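Local coordinates for protein beta-hydroxyacid dehydrogenase, 3-hydroxyisobutyrate dehydrogenase (Saccharomonospora xinjiangensis XJ-54, PDB 6GRL) that is an S-selective imine reductase that probably binds NADP(H) and uses it to reduce imines, including those formed in reductive amination, at residues Thr145-Phe159 and Leu169-Ala182. Numbering follows the deposited sequence.
Sequences TSNVSLSFSGSRSAF and LGGVAYHGEDAGLA
Backbone bonds pair parallel strands 149-154 and 171-174, from Gly171 N to Val148 O (2.9 Å) through His175 N to Phe152 O. Gly154 N bonds Gly176 O almost straight (170°).

Ser153 ties the sheet to the start of helix 181-209: its OG donates to Ala179 O (2.8 Å) from above the carbonyl plane and accepts from Ala182 N. Chi1 of 48° sets OG between backbone N and carbonyl carbon, where it reaches both.

Apolar packing fills the face of Leu150, Phe152, Val172 and Tyr174. Tyr174 CB sits over one face of the Phe159 ring, a CH-pi contact 3.6 Å from its centroid; in one of two conformers, Val172 CG1 lies at the ring's edge, near CE1 (3.4 Å). Were Phe159 an alanine, a gap would probably open beside Tyr174 CB and free the tyrosine ring to shift.

On the exposed side, Arg156 NH2 forms a salt bridge with Glu177 OE2 (3.0 Å), and the Tyr174 CE2 edge stands over one guanidinium face, planes 69° apart.

The pair belongs to a beta-alpha-beta unit of the Rossmann-type domain: helix 156-166 packs Leu166 against Phe152, Phe159 and Val172, strand 130-137 runs antiparallel beside 149-154, and 171-174 ends the sheet.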
loop_
_atom_site.group_PDB
_atom_site.type_symbol
_atom_site.label_atom_id
_atom_site.label_comp_id
_atom_site.label_asym_id
_atom_site.label_seq_id
_atom_site.Cartn_x
_atom_site.Cartn_y
_atom_site.Cartn_z
ATOM N N THR A 145 -1.647 -13.343 -10.547
ATOM C CA THR A 145 -2.786 -12.988 -11.383
ATOM C C THR A 145 -2.952 -11.472 -11.403
ATOM O O THR A 145 -2.225 -10.732 -10.735
ATOM C CB THR A 145 -4.072 -13.657 -10.886
ATOM O OG1 THR A 145 -4.590 -12.928 -9.766
ATOM C CG2 THR A 145 -3.811 -15.099 -10.471
ATOM N N SER A 146 -3.939 -11.013 -12.174
ATOM C CA SER A 146 -4.221 -9.588 -12.294
ATOM C C SER A 146 -4.917 -9.011 -11.069
ATOM O O SER A 146 -5.162 -7.801 -11.037
ATOM C CB SER A 146 -5.074 -9.330 -13.537
ATOM O OG SER A 146 -4.385 -9.711 -14.715
ATOM N N ASN A 147 -5.246 -9.829 -10.072
ATOM C CA ASN A 147 -5.897 -9.352 -8.860
ATOM C C ASN A 147 -4.908 -9.084 -7.733
ATOM O O ASN A 147 -5.325 -8.896 -6.586
ATOM C CB ASN A 147 -6.967 -10.347 -8.408
ATOM C CG ASN A 147 -8.207 -10.291 -9.276
ATOM O OD1 ASN A 147 -8.518 -9.250 -9.857
ATOM N ND2 ASN A 147 -8.927 -11.404 -9.363
ATOM N N VAL A 148 -3.612 -9.062 -8.033
ATOM C CA VAL A 148 -2.580 -8.649 -7.090
ATOM C C VAL A 148 -1.732 -7.583 -7.769
ATOM O O VAL A 148 -1.337 -7.744 -8.928
ATOM C CB VAL A 148 -1.705 -9.833 -6.634
ATOM C CG1 VAL A 148 -0.382 -9.340 -6.064
ATOM C CG2 VAL A 148 -2.446 -10.661 -5.600
ATOM N N SER A 149 -1.475 -6.489 -7.056
ATOM C CA SER A 149 -0.621 -5.416 -7.539
ATOM C C SER A 149 0.493 -5.163 -6.534
ATOM O O SER A 149 0.304 -5.311 -5.322
ATOM C CB SER A 149 -1.416 -4.128 -7.780
ATOM O OG SER A 149 -1.976 -3.641 -6.575
ATOM N N LEU A 150 1.659 -4.780 -7.046
ATOM C CA LEU A 150 2.842 -4.571 -6.223
ATOM C C LEU A 150 3.433 -3.203 -6.521
ATOM O O LEU A 150 3.570 -2.823 -7.688
ATOM C CB LEU A 150 3.890 -5.665 -6.471
ATOM C CG LEU A 150 3.511 -7.106 -6.119
ATOM C CD1 LEU A 150 2.902 -7.820 -7.318
ATOM C CD2 LEU A 150 4.724 -7.866 -5.599
ATOM N N SER A 151 3.776 -2.468 -5.468
ATOM C CA SER A 151 4.449 -1.182 -5.577
ATOM C C SER A 151 5.896 -1.338 -5.136
ATOM O O SER A 151 6.174 -1.982 -4.121
ATOM C CB SER A 151 3.755 -0.120 -4.719
ATOM O OG SER A 151 2.430 0.119 -5.160
ATOM N N PHE A 152 6.819 -0.750 -5.895
ATOM C CA PHE A 152 8.241 -0.888 -5.616
ATOM C C PHE A 152 8.915 0.475 -5.550
ATOM O O PHE A 152 8.512 1.425 -6.227
ATOM C CB PHE A 152 8.943 -1.751 -6.671
ATOM C CG PHE A 152 8.600 -3.207 -6.581
ATOM C CD1 PHE A 152 9.273 -4.038 -5.702
ATOM C CD2 PHE A 152 7.596 -3.742 -7.368
ATOM C CE1 PHE A 152 8.954 -5.379 -5.614
ATOM C CE2 PHE A 152 7.273 -5.082 -7.285
ATOM C CZ PHE A 152 7.953 -5.901 -6.407
ATOM N N SER A 153 9.951 0.554 -4.719
ATOM C CA SER A 153 10.794 1.737 -4.638
ATOM C C SER A 153 12.219 1.298 -4.335
ATOM O O SER A 153 12.456 0.212 -3.797
ATOM C CB SER A 153 10.285 2.726 -3.582
ATOM O OG SER A 153 9.998 2.077 -2.356
ATOM N N GLY A 154 13.168 2.154 -4.697
ATOM C CA GLY A 154 14.577 1.867 -4.565
ATOM C C GLY A 154 15.300 2.214 -5.846
ATOM O O GLY A 154 14.801 2.986 -6.673
ATOM N N SER A 155 16.483 1.623 -6.013
ATOM C CA SER A 155 17.306 1.911 -7.180
ATOM C C SER A 155 16.552 1.595 -8.466
ATOM O O SER A 155 16.013 0.498 -8.633
ATOM C CB SER A 155 18.604 1.107 -7.121
ATOM O OG SER A 155 19.213 1.037 -8.399
ATOM N N ARG A 156 16.518 2.571 -9.377
ATOM C CA ARG A 156 15.813 2.386 -10.641
ATOM C C ARG A 156 16.490 1.330 -11.506
ATOM O O ARG A 156 15.813 0.575 -12.213
ATOM C CB ARG A 156 15.724 3.715 -11.391
ATOM C CG ARG A 156 14.592 3.782 -12.402
ATOM C CD ARG A 156 14.566 5.123 -13.115
ATOM N NE ARG A 156 13.439 5.946 -12.688
ATOM C CZ ARG A 156 13.528 6.936 -11.808
ATOM N NH1 ARG A 156 12.449 7.632 -11.477
ATOM N NH2 ARG A 156 14.698 7.233 -11.257
ATOM N N SER A 157 17.823 1.266 -11.467
ATOM C CA SER A 157 18.536 0.273 -12.264
ATOM C C SER A 157 18.202 -1.143 -11.810
ATOM O O SER A 157 18.062 -2.052 -12.637
ATOM C CB SER A 157 20.043 0.521 -12.188
ATOM O OG SER A 157 20.530 0.301 -10.876
ATOM N N ALA A 158 18.067 -1.349 -10.497
ATOM C CA ALA A 158 17.713 -2.672 -9.992
ATOM C C ALA A 158 16.282 -3.040 -10.366
ATOM O O ALA A 158 15.992 -4.207 -10.658
ATOM C CB ALA A 158 17.903 -2.724 -8.478
ATOM N N PHE A 159 15.375 -2.063 -10.361
ATOM C CA PHE A 159 13.997 -2.341 -10.752
ATOM C C PHE A 159 13.908 -2.680 -12.235
ATOM O O PHE A 159 13.236 -3.641 -12.623
ATOM C CB PHE A 159 13.100 -1.148 -10.422
ATOM C CG PHE A 159 11.690 -1.307 -10.908
ATOM C CD1 PHE A 159 10.767 -2.016 -10.162
ATOM C CD2 PHE A 159 11.292 -0.760 -12.118
ATOM C CE1 PHE A 159 9.470 -2.169 -10.606
ATOM C CE2 PHE A 159 9.998 -0.914 -12.571
ATOM C CZ PHE A 159 9.085 -1.618 -11.813
ATOM N N LEU A 169 4.591 -11.947 -10.207
ATOM C CA LEU A 169 3.751 -11.981 -9.018
ATOM C C LEU A 169 2.452 -11.205 -9.183
ATOM O O LEU A 169 1.533 -11.387 -8.376
ATOM C CB LEU A 169 4.524 -11.428 -7.816
ATOM C CG LEU A 169 5.879 -12.082 -7.537
ATOM C CD1 LEU A 169 6.557 -11.434 -6.338
ATOM C CD2 LEU A 169 5.714 -13.580 -7.319
ATOM N N GLY A 170 2.356 -10.357 -10.196
ATOM C CA GLY A 170 1.177 -9.546 -10.414
ATOM C C GLY A 170 1.557 -8.252 -11.106
ATOM O O GLY A 170 2.654 -8.110 -11.638
ATOM N N GLY A 171 0.615 -7.310 -11.096
ATOM C CA GLY A 171 0.899 -5.986 -11.624
ATOM C C GLY A 171 1.932 -5.270 -10.769
ATOM O O GLY A 171 1.920 -5.356 -9.542
ATOM N N VAL A 172 2.817 -4.526 -11.433
ATOM C CA VAL A 172 3.982 -3.923 -10.791
ATOM C C VAL A 172 4.100 -2.463 -11.214
ATOM O O VAL A 172 3.896 -2.128 -12.386
ATOM C CB VAL A 172 5.268 -4.705 -11.142
ATOM C CG1 VAL A 172 6.505 -3.909 -10.785
ATOM C CG2 VAL A 172 5.279 -6.052 -10.434
ATOM N N ALA A 173 4.437 -1.593 -10.256
ATOM C CA ALA A 173 4.609 -0.171 -10.508
ATOM C C ALA A 173 5.799 0.325 -9.699
ATOM O O ALA A 173 6.006 -0.104 -8.560
ATOM C CB ALA A 173 3.351 0.627 -10.145
ATOM N N TYR A 174 6.582 1.218 -10.296
ATOM C CA TYR A 174 7.760 1.794 -9.661
ATOM C C TYR A 174 7.460 3.221 -9.223
ATOM O O TYR A 174 6.861 3.998 -9.973
ATOM C CB TYR A 174 8.953 1.775 -10.620
ATOM C CG TYR A 174 10.234 2.340 -10.049
ATOM C CD1 TYR A 174 10.974 1.633 -9.110
ATOM C CD2 TYR A 174 10.714 3.577 -10.465
ATOM C CE1 TYR A 174 12.150 2.146 -8.592
ATOM C CE2 TYR A 174 11.887 4.097 -9.953
ATOM C CZ TYR A 174 12.602 3.377 -9.018
ATOM O OH TYR A 174 13.771 3.893 -8.508
ATOM N N HIS A 175 7.883 3.567 -8.004
ATOM C CA HIS A 175 7.501 4.838 -7.406
ATOM C C HIS A 175 8.644 5.827 -7.226
ATOM O O HIS A 175 8.375 7.015 -7.026
ATOM C CB HIS A 175 6.825 4.602 -6.047
ATOM C CG HIS A 175 5.375 4.245 -6.155
ATOM N ND1 HIS A 175 4.933 2.942 -6.245
ATOM C CD2 HIS A 175 4.267 5.022 -6.207
ATOM C CE1 HIS A 175 3.616 2.931 -6.337
ATOM N NE2 HIS A 175 3.186 4.180 -6.316
ATOM N N GLY A 176 9.890 5.390 -7.289
ATOM C CA GLY A 176 10.998 6.324 -7.235
ATOM C C GLY A 176 12.201 5.726 -6.537
ATOM O O GLY A 176 12.181 4.593 -6.060
ATOM N N GLU A 177 13.262 6.537 -6.480
ATOM C CA GLU A 177 14.535 6.086 -5.926
ATOM C C GLU A 177 14.493 5.981 -4.408
ATOM O O GLU A 177 15.149 5.105 -3.832
ATOM C CB GLU A 177 15.656 7.032 -6.353
ATOM C CG GLU A 177 15.822 7.168 -7.856
ATOM C CD GLU A 177 16.801 6.162 -8.425
ATOM O OE1 GLU A 177 17.432 5.433 -7.632
ATOM O OE2 GLU A 177 16.944 6.105 -9.665
ATOM N N ASP A 178 13.754 6.870 -3.748
ATOM C CA ASP A 178 13.601 6.810 -2.299
ATOM C C ASP A 178 13.035 5.455 -1.898
ATOM O O ASP A 178 11.900 5.119 -2.247
ATOM C CB ASP A 178 12.689 7.947 -1.832
ATOM C CG ASP A 178 12.501 7.985 -0.321
ATOM O OD1 ASP A 178 13.086 7.151 0.402
ATOM O OD2 ASP A 178 11.750 8.867 0.149
ATOM N N ALA A 179 13.833 4.679 -1.162
ATOM C CA ALA A 179 13.452 3.312 -0.828
ATOM C C ALA A 179 12.162 3.238 -0.021
ATOM O O ALA A 179 11.503 2.194 -0.032
ATOM C CB ALA A 179 14.580 2.622 -0.060
ATOM N N GLY A 180 11.785 4.312 0.665
ATOM C CA GLY A 180 10.574 4.311 1.457
ATOM C C GLY A 180 9.298 4.665 0.728
ATOM O O GLY A 180 8.233 4.680 1.352
ATOM N N LEU A 181 9.359 4.935 -0.580
ATOM C CA LEU A 181 8.183 5.440 -1.286
ATOM C C LEU A 181 7.088 4.389 -1.417
ATOM O O LEU A 181 5.901 4.735 -1.386
ATOM C CB LEU A 181 8.580 5.962 -2.666
ATOM C CG LEU A 181 9.267 7.328 -2.671
ATOM C CD1 LEU A 181 9.726 7.700 -4.072
ATOM C CD2 LEU A 181 8.349 8.395 -2.098
ATOM N N ALA A 182 7.452 3.115 -1.580
ATOM C CA ALA A 182 6.435 2.070 -1.650
ATOM C C ALA A 182 5.687 1.953 -0.329
ATOM O O ALA A 182 4.468 1.738 -0.311
ATOM C CB ALA A 182 7.070 0.733 -2.032
#